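Local structure of hypothetical membrane protein (6JSB) at residues S19-L24 / S53-T58; T105-G110 / T114-F119; A142-D147 / A184-N189. The protein binds heme through an axial tyrosine and probably passes it along the heme-uptake machinery of corynebacteria, this chain being its HtaA-family domain. All blocks are in the same frame, centred on the assembly; numbering follows the deposited sequence. Where two conformers were deposited one is given.

Interaction 1: S19-L24 / S53-T58. With HEM (protoporphyrin IX containing Fe), chain C.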
loop_
_atom_site.group_PDB
_atom_site.type_symbol
_atom_site.label_atom_id
_atom_site.label_comp_id
_atom_site.label_asym_id
_atom_site.label_seq_id
_atom_site.Cartn_x
_atom_site.Cartn_y
_atom_site.Cartn_z
ATOM N N SER A 19 5.826 -7.493 -9.149
ATOM C CA SER A 19 5.381 -7.804 -10.509
ATOM C C SER A 19 4.247 -6.869 -10.922
ATOM O O SER A 19 4.046 -6.658 -12.115
ATOM C CB SER A 19 4.980 -9.298 -10.609
ATOM O OG SER A 19 3.851 -9.631 -9.752
ATOM N N PHE A 20 3.558 -6.252 -9.942
ATOM C CA PHE A 20 2.489 -5.309 -10.287
ATOM C C PHE A 20 3.128 -4.008 -10.774
ATOM O O PHE A 20 2.737 -3.444 -11.806
ATOM C CB PHE A 20 1.588 -5.028 -9.071
ATOM C CG PHE A 20 0.512 -4.027 -9.417
ATOM C CD1 PHE A 20 -0.510 -4.386 -10.315
ATOM C CD2 PHE A 20 0.553 -2.772 -8.867
ATOM C CE1 PHE A 20 -1.492 -3.441 -10.673
ATOM C CE2 PHE A 20 -0.438 -1.816 -9.188
ATOM C CZ PHE A 20 -1.449 -2.164 -10.108
ATOM N N ASN A 21 4.159 -3.539 -10.055
ATOM C CA ASN A 21 4.851 -2.326 -10.523
ATOM C C ASN A 21 5.514 -2.551 -11.868
ATOM O O ASN A 21 5.503 -1.666 -12.740
ATOM C CB ASN A 21 5.927 -1.886 -9.515
ATOM C CG ASN A 21 5.308 -1.514 -8.142
ATOM O OD1 ASN A 21 4.248 -0.897 -8.072
ATOM N ND2 ASN A 21 6.026 -1.841 -7.062
ATOM N N ASN A 22 6.105 -3.722 -12.057
ATOM C CA ASN A 22 6.696 -4.067 -13.369
ATOM C C ASN A 22 5.656 -4.018 -14.485
ATOM O O ASN A 22 5.901 -3.505 -15.583
ATOM C CB ASN A 22 7.279 -5.473 -13.282
ATOM C CG ASN A 22 8.018 -5.844 -14.544
ATOM O OD1 ASN A 22 9.006 -5.192 -14.863
ATOM N ND2 ASN A 22 7.563 -6.854 -15.269
ATOM N N TYR A 23 4.468 -4.582 -14.234
ATOM C CA TYR A 23 3.408 -4.567 -15.239
ATOM C C TYR A 23 2.884 -3.148 -15.468
ATOM O O TYR A 23 2.718 -2.725 -16.620
ATOM C CB TYR A 23 2.288 -5.492 -14.736
ATOM C CG TYR A 23 0.911 -5.070 -15.154
ATOM C CD1 TYR A 23 0.451 -5.318 -16.451
ATOM C CD2 TYR A 23 0.029 -4.513 -14.227
ATOM C CE1 TYR A 23 -0.915 -4.926 -16.808
ATOM C CE2 TYR A 23 -1.286 -4.157 -14.572
ATOM C CZ TYR A 23 -1.718 -4.361 -15.851
ATOM O OH TYR A 23 -2.981 -4.004 -16.219
ATOM N N LEU A 24 2.629 -2.412 -14.389
ATOM C CA LEU A 24 1.975 -1.105 -14.519
ATOM C C LEU A 24 2.878 -0.117 -15.253
ATOM O O LEU A 24 2.404 0.671 -16.084
ATOM C CB LEU A 24 1.558 -0.633 -13.102
ATOM C CG LEU A 24 0.652 0.634 -13.032
ATOM C CD1 LEU A 24 1.547 1.935 -13.135
ATOM C CD2 LEU A 24 -0.439 0.678 -14.116
ATOM N N SER A 53 10.212 -3.889 -11.504
ATOM C CA SER A 53 10.409 -4.879 -10.426
ATOM C C SER A 53 11.391 -4.389 -9.389
ATOM O O SER A 53 11.384 -4.921 -8.276
ATOM C CB SER A 53 10.938 -6.213 -10.971
ATOM O OG SER A 53 10.049 -6.764 -11.951
ATOM N N ALA A 54 12.172 -3.355 -9.704
ATOM C CA ALA A 54 13.139 -2.851 -8.730
ATOM C C ALA A 54 12.583 -1.762 -7.848
ATOM O O ALA A 54 13.278 -1.285 -6.946
ATOM C CB ALA A 54 14.370 -2.315 -9.475
ATOM N N ARG A 55 11.353 -1.328 -8.089
ATOM C CA ARG A 55 10.853 -0.187 -7.346
ATOM C C ARG A 55 10.608 -0.586 -5.896
ATOM O O ARG A 55 10.077 -1.687 -5.592
ATOM C CB ARG A 55 9.538 0.324 -7.955
ATOM C CG ARG A 55 8.993 1.573 -7.202
ATOM C CD ARG A 55 7.800 2.117 -7.992
ATOM N NE ARG A 55 8.148 2.791 -9.280
ATOM C CZ ARG A 55 8.485 4.069 -9.359
ATOM N NH1 ARG A 55 8.683 4.818 -8.259
ATOM N NH2 ARG A 55 8.639 4.624 -10.576
ATOM N N GLU A 56 10.946 0.340 -5.017
ATOM C CA GLU A 56 10.687 0.168 -3.563
ATOM C C GLU A 56 9.923 1.372 -3.050
ATOM O O GLU A 56 10.038 2.492 -3.598
ATOM C CB GLU A 56 12.044 0.070 -2.813
ATOM C CG GLU A 56 12.788 -1.225 -3.178
ATOM C CD GLU A 56 14.099 -1.362 -2.432
ATOM O OE1 GLU A 56 15.089 -0.875 -2.961
ATOM O OE2 GLU A 56 14.128 -1.927 -1.300
ATOM N N PHE A 57 9.116 1.163 -1.995
ATOM C CA PHE A 57 8.473 2.285 -1.323
ATOM C C PHE A 57 8.777 2.233 0.158
ATOM O O PHE A 57 8.674 1.147 0.761
ATOM C CB PHE A 57 6.900 2.222 -1.439
ATOM C CG PHE A 57 6.355 2.219 -2.830
ATOM C CD1 PHE A 57 5.701 1.080 -3.308
ATOM C CD2 PHE A 57 6.451 3.357 -3.633
ATOM C CE1 PHE A 57 5.143 1.052 -4.613
ATOM C CE2 PHE A 57 5.894 3.341 -4.882
ATOM C CZ PHE A 57 5.266 2.198 -5.397
ATOM N N THR A 58 9.087 3.383 0.765
ATOM C CA THR A 58 9.097 3.429 2.231
ATOM C C THR A 58 7.944 4.326 2.660
ATOM O O THR A 58 7.673 5.344 2.013
ATOM C CB THR A 58 10.403 3.970 2.844
ATOM O OG1 THR A 58 10.486 5.375 2.584
ATOM C CG2 THR A 58 11.599 3.236 2.273
HETATM C CHA HEM C . -2.208 -8.071 -15.354
HETATM C CHB HEM C . -4.250 -6.154 -19.311
HETATM C CHC HEM C . -7.141 -3.485 -16.409
HETATM C CHD HEM C . -4.830 -5.186 -12.438
HETATM C C1A HEM C . -2.583 -7.826 -16.661
HETATM C C2A HEM C . -2.089 -8.594 -17.789
HETATM C C3A HEM C . -2.632 -8.076 -18.917
HETATM C C4A HEM C . -3.490 -6.970 -18.494
HETATM C CMA HEM C . -2.410 -8.545 -20.387
HETATM C CAA HEM C . -1.124 -9.790 -17.658
HETATM C CBA HEM C . 0.310 -9.318 -17.849
HETATM C CGA HEM C . 1.258 -10.399 -17.382
HETATM O O1A HEM C . 2.493 -10.225 -17.580
HETATM O O2A HEM C . 0.764 -11.417 -16.801
HETATM C C1B HEM C . -5.193 -5.269 -18.866
HETATM C C2B HEM C . -6.060 -4.463 -19.727
HETATM C C3B HEM C . -6.864 -3.731 -18.936
HETATM C C4B HEM C . -6.525 -4.013 -17.535
HETATM C CMB HEM C . -6.009 -4.561 -21.278
HETATM C CAB HEM C . -7.972 -2.706 -19.322
HETATM C CBB HEM C . -7.997 -2.118 -20.522
HETATM C C1C HEM C . -6.770 -3.695 -15.076
HETATM C C2C HEM C . -7.363 -3.055 -13.927
HETATM C C3C HEM C . -6.705 -3.477 -12.821
HETATM C C4C HEM C . -5.711 -4.460 -13.244
HETATM C CMC HEM C . -8.466 -1.965 -13.973
HETATM C CAC HEM C . -7.027 -2.961 -11.429
HETATM C CBC HEM C . -6.045 -2.881 -10.543
HETATM C C1D HEM C . -3.934 -6.123 -12.907
HETATM C C2D HEM C . -3.071 -6.919 -12.064
HETATM C C3D HEM C . -2.329 -7.731 -12.847
HETATM C C4D HEM C . -2.686 -7.455 -14.229
HETATM C CMD HEM C . -3.104 -6.848 -10.522
HETATM C CAD HEM C . -1.266 -8.760 -12.352
HETATM C CBD HEM C . 0.110 -8.050 -12.457
HETATM C CGD HEM C . 1.161 -9.027 -11.933
HETATM O O1D HEM C . 1.456 -10.014 -12.691
HETATM O O2D HEM C . 1.646 -8.794 -10.772
HETATM N NA HEM C . -3.474 -6.828 -17.109
HETATM N NB HEM C . -5.482 -4.932 -17.561
HETATM N NC HEM C . -5.778 -4.566 -14.615
HETATM N ND HEM C . -3.646 -6.466 -14.200
HETATM FE FE HEM C . -4.483 -5.461 -15.824
HETATM O O HOH W 1 8.564 -3.151 -7.357
#
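N22 on helix 18-24 and S53 on the 3-10 turn before strand 56-65 bring the two backbones within 4.8 Å, CA to CA, and from there the strand leads away from the helix. At this near end CB of N22 lies 3.3 Å from OG of S53. The preceding residue, N21, points its side chain at 53-58: its ND2 sits 3.9 Å from CE1 of F57, the amide plane standing 82° from the ring. That amide is gripped from several sides, since OD1 accepts from W77 and ND2 gives to S15 O and to a water, 2.9 Å from ND2, that also lies within hydrogen-bonding distance of R55 O among competing acceptors. R55 turns its guanidinium to E25, and its CG lies over one face of the F57 ring. The other flank of the helix belongs to heme. Y23 OH binds the iron at 2.1 Å and is also hydrogen-bonded to H80, while the Y23 ring lays one face over the porphyrin near C4D. S19 OG donates to propionate O2D over 2.6 Å. The short helix thus supplies the axial tyrosine and a propionate contact to the heme pocket of this HtaA domain, which Y177 helps complete.

Interaction 2: T105-G110 / T114-F119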
loop_
_atom_site.group_PDB
_atom_site.type_symbol
_atom_site.label_atom_id
_atom_site.label_comp_id
_atom_site.label_asym_id
_atom_site.label_seq_id
_atom_site.Cartn_x
_atom_site.Cartn_y
_atom_site.Cartn_z
ATOM N N THR A 105 -2.274 0.927 7.750
ATOM C CA THR A 105 -2.156 0.635 9.181
ATOM C C THR A 105 -1.780 -0.835 9.305
ATOM O O THR A 105 -2.426 -1.686 8.692
ATOM C CB THR A 105 -3.476 0.932 9.920
ATOM O OG1 THR A 105 -3.738 2.360 9.888
ATOM C CG2 THR A 105 -3.396 0.483 11.385
ATOM N N VAL A 106 -0.794 -1.152 10.158
ATOM C CA VAL A 106 -0.461 -2.545 10.443
ATOM C C VAL A 106 -1.067 -2.904 11.795
ATOM O O VAL A 106 -0.585 -2.439 12.833
ATOM C CB VAL A 106 1.052 -2.739 10.434
ATOM C CG1 VAL A 106 1.357 -4.153 10.832
ATOM C CG2 VAL A 106 1.624 -2.394 9.038
ATOM N N LYS A 107 -2.155 -3.674 11.791
ATOM C CA LYS A 107 -2.715 -4.191 13.041
ATOM C C LYS A 107 -1.950 -5.461 13.356
ATOM O O LYS A 107 -1.474 -6.147 12.436
ATOM C CB LYS A 107 -4.200 -4.506 12.857
ATOM C CG LYS A 107 -5.016 -3.264 12.602
ATOM C CD LYS A 107 -6.164 -3.211 13.585
ATOM C CE LYS A 107 -6.945 -4.513 13.527
ATOM N NZ LYS A 107 -7.981 -4.605 14.593
ATOM N N PHE A 108 -1.691 -5.709 14.642
ATOM C CA PHE A 108 -0.939 -6.911 14.956
ATOM C C PHE A 108 -1.394 -7.480 16.297
ATOM O O PHE A 108 -1.937 -6.794 17.172
ATOM C CB PHE A 108 0.605 -6.631 14.998
ATOM C CG PHE A 108 0.994 -5.664 16.037
ATOM C CD1 PHE A 108 1.201 -6.101 17.364
ATOM C CD2 PHE A 108 1.077 -4.300 15.756
ATOM C CE1 PHE A 108 1.517 -5.186 18.343
ATOM C CE2 PHE A 108 1.412 -3.368 16.746
ATOM C CZ PHE A 108 1.641 -3.843 18.050
ATOM N N ASP A 109 -1.150 -8.768 16.426
ATOM C CA ASP A 109 -1.372 -9.512 17.681
ATOM C C ASP A 109 -0.321 -10.621 17.658
ATOM O O ASP A 109 -0.466 -11.597 16.899
ATOM C CB ASP A 109 -2.784 -10.053 17.689
ATOM C CG ASP A 109 -3.070 -10.921 18.864
ATOM O OD1 ASP A 109 -2.273 -10.935 19.819
ATOM O OD2 ASP A 109 -4.130 -11.553 18.815
ATOM N N GLY A 110 0.766 -10.419 18.404
ATOM C CA GLY A 110 1.825 -11.430 18.418
ATOM C C GLY A 110 2.488 -11.397 17.045
ATOM O O GLY A 110 2.877 -10.326 16.573
ATOM N N THR A 114 -2.677 -7.639 10.198
ATOM C CA THR A 114 -3.595 -7.304 9.100
ATOM C C THR A 114 -3.117 -5.969 8.573
ATOM O O THR A 114 -2.825 -5.050 9.351
ATOM C CB THR A 114 -5.049 -7.174 9.535
ATOM O OG1 THR A 114 -5.459 -8.381 10.230
ATOM C CG2 THR A 114 -5.918 -7.007 8.291
ATOM N N LEU A 115 -3.072 -5.846 7.251
ATOM C CA LEU A 115 -2.672 -4.584 6.626
ATOM C C LEU A 115 -3.965 -3.888 6.197
ATOM O O LEU A 115 -4.677 -4.390 5.323
ATOM C CB LEU A 115 -1.772 -4.839 5.414
ATOM C CG LEU A 115 -1.205 -3.584 4.708
ATOM C CD1 LEU A 115 -0.429 -2.710 5.648
ATOM C CD2 LEU A 115 -0.325 -4.126 3.559
ATOM N N LEU A 116 -4.282 -2.749 6.836
ATOM C CA LEU A 116 -5.425 -1.918 6.482
ATOM C C LEU A 116 -4.960 -0.797 5.576
ATOM O O LEU A 116 -3.858 -0.280 5.743
ATOM C CB LEU A 116 -6.064 -1.290 7.716
ATOM C CG LEU A 116 -6.374 -2.270 8.852
ATOM C CD1 LEU A 116 -7.105 -1.533 10.003
ATOM C CD2 LEU A 116 -7.227 -3.333 8.338
ATOM N N VAL A 117 -5.797 -0.392 4.613
ATOM C CA VAL A 117 -5.392 0.716 3.742
ATOM C C VAL A 117 -6.632 1.490 3.344
ATOM O O VAL A 117 -7.713 0.949 3.226
ATOM C CB VAL A 117 -4.655 0.291 2.437
ATOM C CG1 VAL A 117 -3.280 -0.292 2.732
ATOM C CG2 VAL A 117 -5.498 -0.624 1.555
ATOM N N ASP A 118 -6.446 2.796 3.121
ATOM C CA ASP A 118 -7.462 3.581 2.428
ATOM C C ASP A 118 -7.257 3.382 0.929
ATOM O O ASP A 118 -6.128 3.557 0.422
ATOM C CB ASP A 118 -7.331 5.071 2.722
ATOM C CG ASP A 118 -7.539 5.440 4.162
ATOM O OD1 ASP A 118 -8.027 4.610 4.963
ATOM O OD2 ASP A 118 -7.199 6.603 4.492
ATOM N N PHE A 119 -8.306 2.972 0.215
ATOM C CA PHE A 119 -8.100 2.675 -1.222
ATOM C C PHE A 119 -9.169 3.337 -2.060
ATOM O O PHE A 119 -10.274 3.640 -1.597
ATOM C CB PHE A 119 -8.077 1.159 -1.589
ATOM C CG PHE A 119 -9.427 0.482 -1.514
ATOM C CD1 PHE A 119 -10.271 0.454 -2.620
ATOM C CD2 PHE A 119 -9.812 -0.120 -0.358
ATOM C CE1 PHE A 119 -11.547 -0.132 -2.570
ATOM C CE2 PHE A 119 -11.077 -0.755 -0.294
ATOM C CZ PHE A 119 -11.939 -0.743 -1.388
#
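T105 and L116 form an antiparallel hydrogen-bonded pair, the first of three successive bridges in the hairpin of strands 95-109 and 112-122, whose short segments run at 153° to each other. Two backbone bonds close the pair. T105 N donates to L116 O and L116 N to T105 O, each over 2.8 Å. The same T105 O receives a CA-H...O contact from L115 CA at 3.6 Å. On the side-chain level the CB atoms of T105 and L116 face each other 4.1 Å apart, and T105 OG1 turns to Q138 and K70.

V106 follows with L115 as a non-hydrogen-bonded pair, both side chains on the sheet face reverse to that of T105. CG2 of V106, set beside its own backbone N, touches CD1 of L115 at 4.0 Å, and I186 of strand 186-198 packs on both residues.

K107 returns to the T105 face and pairs with T114. K107 N donates to T114 O, 2.9 Å away, and T114 N returns a bond to K107 O. CG of K107, beside its own backbone N (chi1 -66°), lies 3.8 Å from L116 CD1; bends at chi2 and chi3 then carry the end of the chain away.

The chemistry is therefore divided: four main-chain bonds fix the register, aliphatic contact between V106 and L115 serves the buried face, and the T105-K107 face mixes methylene packing with polar ends directed elsewhere.

Interaction 3: A142-D147 / A184-N189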
loop_
_atom_site.group_PDB
_atom_site.type_symbol
_atom_site.label_atom_id
_atom_site.label_comp_id
_atom_site.label_asym_id
_atom_site.label_seq_id
_atom_site.Cartn_x
_atom_site.Cartn_y
_atom_site.Cartn_z
ATOM N N ALA A 142 -4.721 -7.146 3.266
ATOM C CA ALA A 142 -3.887 -8.342 3.317
ATOM C C ALA A 142 -3.812 -8.832 4.739
ATOM O O ALA A 142 -3.881 -8.019 5.684
ATOM C CB ALA A 142 -2.432 -8.071 2.788
ATOM N N THR A 143 -3.578 -10.150 4.894
ATOM C CA THR A 143 -3.196 -10.700 6.195
ATOM C C THR A 143 -1.683 -10.831 6.233
ATOM O O THR A 143 -1.032 -10.821 5.192
ATOM C CB THR A 143 -3.838 -12.064 6.462
ATOM O OG1 THR A 143 -3.527 -12.933 5.389
ATOM C CG2 THR A 143 -5.378 -11.894 6.546
ATOM N N ILE A 144 -1.125 -10.847 7.457
ATOM C CA ILE A 144 0.338 -10.789 7.600
ATOM C C ILE A 144 0.769 -11.858 8.580
ATOM O O ILE A 144 0.110 -12.060 9.610
ATOM C CB ILE A 144 0.810 -9.425 8.159
ATOM C CG1 ILE A 144 0.176 -8.265 7.402
ATOM C CG2 ILE A 144 2.348 -9.353 8.059
ATOM C CD1 ILE A 144 0.469 -6.858 8.056
ATOM N N THR A 145 1.886 -12.522 8.279
ATOM C CA THR A 145 2.560 -13.357 9.261
ATOM C C THR A 145 3.960 -12.778 9.423
ATOM O O THR A 145 4.693 -12.593 8.435
ATOM C CB THR A 145 2.599 -14.831 8.844
ATOM O OG1 THR A 145 1.264 -15.298 8.601
ATOM C CG2 THR A 145 3.254 -15.699 9.943
ATOM N N PHE A 146 4.313 -12.458 10.655
ATOM C CA PHE A 146 5.633 -11.875 10.936
ATOM C C PHE A 146 6.637 -12.951 11.346
ATOM O O PHE A 146 6.277 -14.022 11.880
ATOM C CB PHE A 146 5.537 -10.838 12.056
ATOM C CG PHE A 146 4.736 -9.608 11.679
ATOM C CD1 PHE A 146 5.264 -8.655 10.862
ATOM C CD2 PHE A 146 3.411 -9.448 12.193
ATOM C CE1 PHE A 146 4.503 -7.509 10.496
ATOM C CE2 PHE A 146 2.685 -8.284 11.830
ATOM C CZ PHE A 146 3.260 -7.356 10.990
ATOM N N ASP A 147 7.950 -12.596 11.219
ATOM C CA ASP A 147 9.010 -13.532 11.591
ATOM C C ASP A 147 9.286 -13.538 13.076
ATOM O O ASP A 147 10.103 -14.353 13.544
ATOM C CB ASP A 147 10.322 -13.269 10.781
ATOM C CG ASP A 147 10.854 -11.868 10.887
ATOM O OD1 ASP A 147 10.454 -11.099 11.769
ATOM O OD2 ASP A 147 11.759 -11.515 10.063
ATOM N N ALA A 184 3.812 -8.176 -1.762
ATOM C CA ALA A 184 5.185 -7.903 -1.316
ATOM C C ALA A 184 5.280 -8.012 0.205
ATOM O O ALA A 184 4.360 -7.655 0.922
ATOM C CB ALA A 184 5.601 -6.460 -1.708
ATOM N N PRO A 185 6.408 -8.451 0.732
ATOM C CA PRO A 185 6.561 -8.498 2.196
ATOM C C PRO A 185 6.683 -7.085 2.754
ATOM O O PRO A 185 7.077 -6.145 2.043
ATOM C CB PRO A 185 7.875 -9.264 2.377
ATOM C CG PRO A 185 8.633 -8.888 1.150
ATOM C CD PRO A 185 7.610 -8.895 0.051
ATOM N N ILE A 186 6.310 -6.912 4.042
ATOM C CA ILE A 186 6.374 -5.590 4.685
ATOM C C ILE A 186 7.419 -5.656 5.801
ATOM O O ILE A 186 7.429 -6.598 6.589
ATOM C CB ILE A 186 4.992 -5.123 5.199
ATOM C CG1 ILE A 186 5.078 -3.769 5.920
ATOM C CG2 ILE A 186 4.308 -6.175 6.183
ATOM C CD1 ILE A 186 3.708 -2.978 5.838
ATOM N N THR A 187 8.350 -4.704 5.829
ATOM C CA THR A 187 9.349 -4.659 6.899
ATOM C C THR A 187 9.044 -3.434 7.763
ATOM O O THR A 187 8.891 -2.330 7.241
ATOM C CB THR A 187 10.782 -4.551 6.356
ATOM O OG1 THR A 187 11.089 -5.725 5.589
ATOM C CG2 THR A 187 11.743 -4.505 7.514
ATOM N N LEU A 188 8.970 -3.618 9.055
ATOM C CA LEU A 188 8.760 -2.496 9.977
ATOM C C LEU A 188 10.109 -2.149 10.565
ATOM O O LEU A 188 10.758 -3.036 11.135
ATOM C CB LEU A 188 7.802 -2.866 11.100
ATOM C CG LEU A 188 6.431 -3.312 10.616
ATOM C CD1 LEU A 188 5.560 -3.770 11.871
ATOM C CD2 LEU A 188 5.821 -2.108 9.863
ATOM N N ASN A 189 10.535 -0.883 10.423
ATOM C CA ASN A 189 11.811 -0.401 10.971
ATOM C C ASN A 189 11.405 0.629 12.045
ATOM O O ASN A 189 11.158 1.790 11.723
ATOM C CB ASN A 189 12.660 0.274 9.895
ATOM C CG ASN A 189 12.829 -0.600 8.629
ATOM O OD1 ASN A 189 13.590 -1.563 8.659
ATOM N ND2 ASN A 189 12.143 -0.231 7.525
#
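Apolar packing between strands that are not neighbours joins I144 and F146 of strand 139-146 to I186 and L188 of strand 186-198, inside the curled antiparallel sheet. Strand 156-165 pairs with both of these strands and so stands between them in the sheet order; accordingly the backbones remain well apart, with the nearest CA atoms, those of I144 and I186, separated by 8.5 Å. The gap is bridged by side chains alone.

Two pairs do the work, and in each the side chains cross at about a right angle. CG2 of I144 meets CG2 of I186 at 4.2 Å, methyl against methyl. The I186 methyl occupies the position between its own backbone N and carbonyl carbon, while CG1 lies anti to the N (chi1 178°), beside the carbonyl carbon. Further along, CE1 of F146 comes to 4.1 Å from CD1 of L188. Within the first segment CG2 of I144 also lies over one face of the F146 ring, 3.6 Å above its plane and offset toward the rim, so the isoleucine methyl touches both the ring and I186. V106 also packs against I144 and F146, and L115 against I144, while W14 and A12 of strand 2-14 continue the apolar layer on the I186 and L188 side.

All four contact residues are buried and offer one another only carbon. The contact thus depends on shape and on exclusion of water, with directional bonding left to the backbones of adjacent strands.

How the interactions relate
Followed from the N terminus, the three contacts come in series, none nested or crossing. Interaction 1 closes a 28-residue loop holding helix 27-30 and strands 39-43 and 47-49, and ties the heme-bearing helix to strand 56-65. Interaction 2 closes the tight hairpin between strands 95-109 and 112-122, with three residues between the segments. Interaction 3 spans 36 residues and ties strand 139-146 to strand 186-198 of the same curled sheet, across strand 156-165. Interactions 2 and 3 meet: L115 N lies 2.8 Å from A142 O, a probable hydrogen bond, and T114 C packs on I144 CD1. Interaction 1 stands apart, its centre about 17 Å from that of interaction 3, although all reach one sheet.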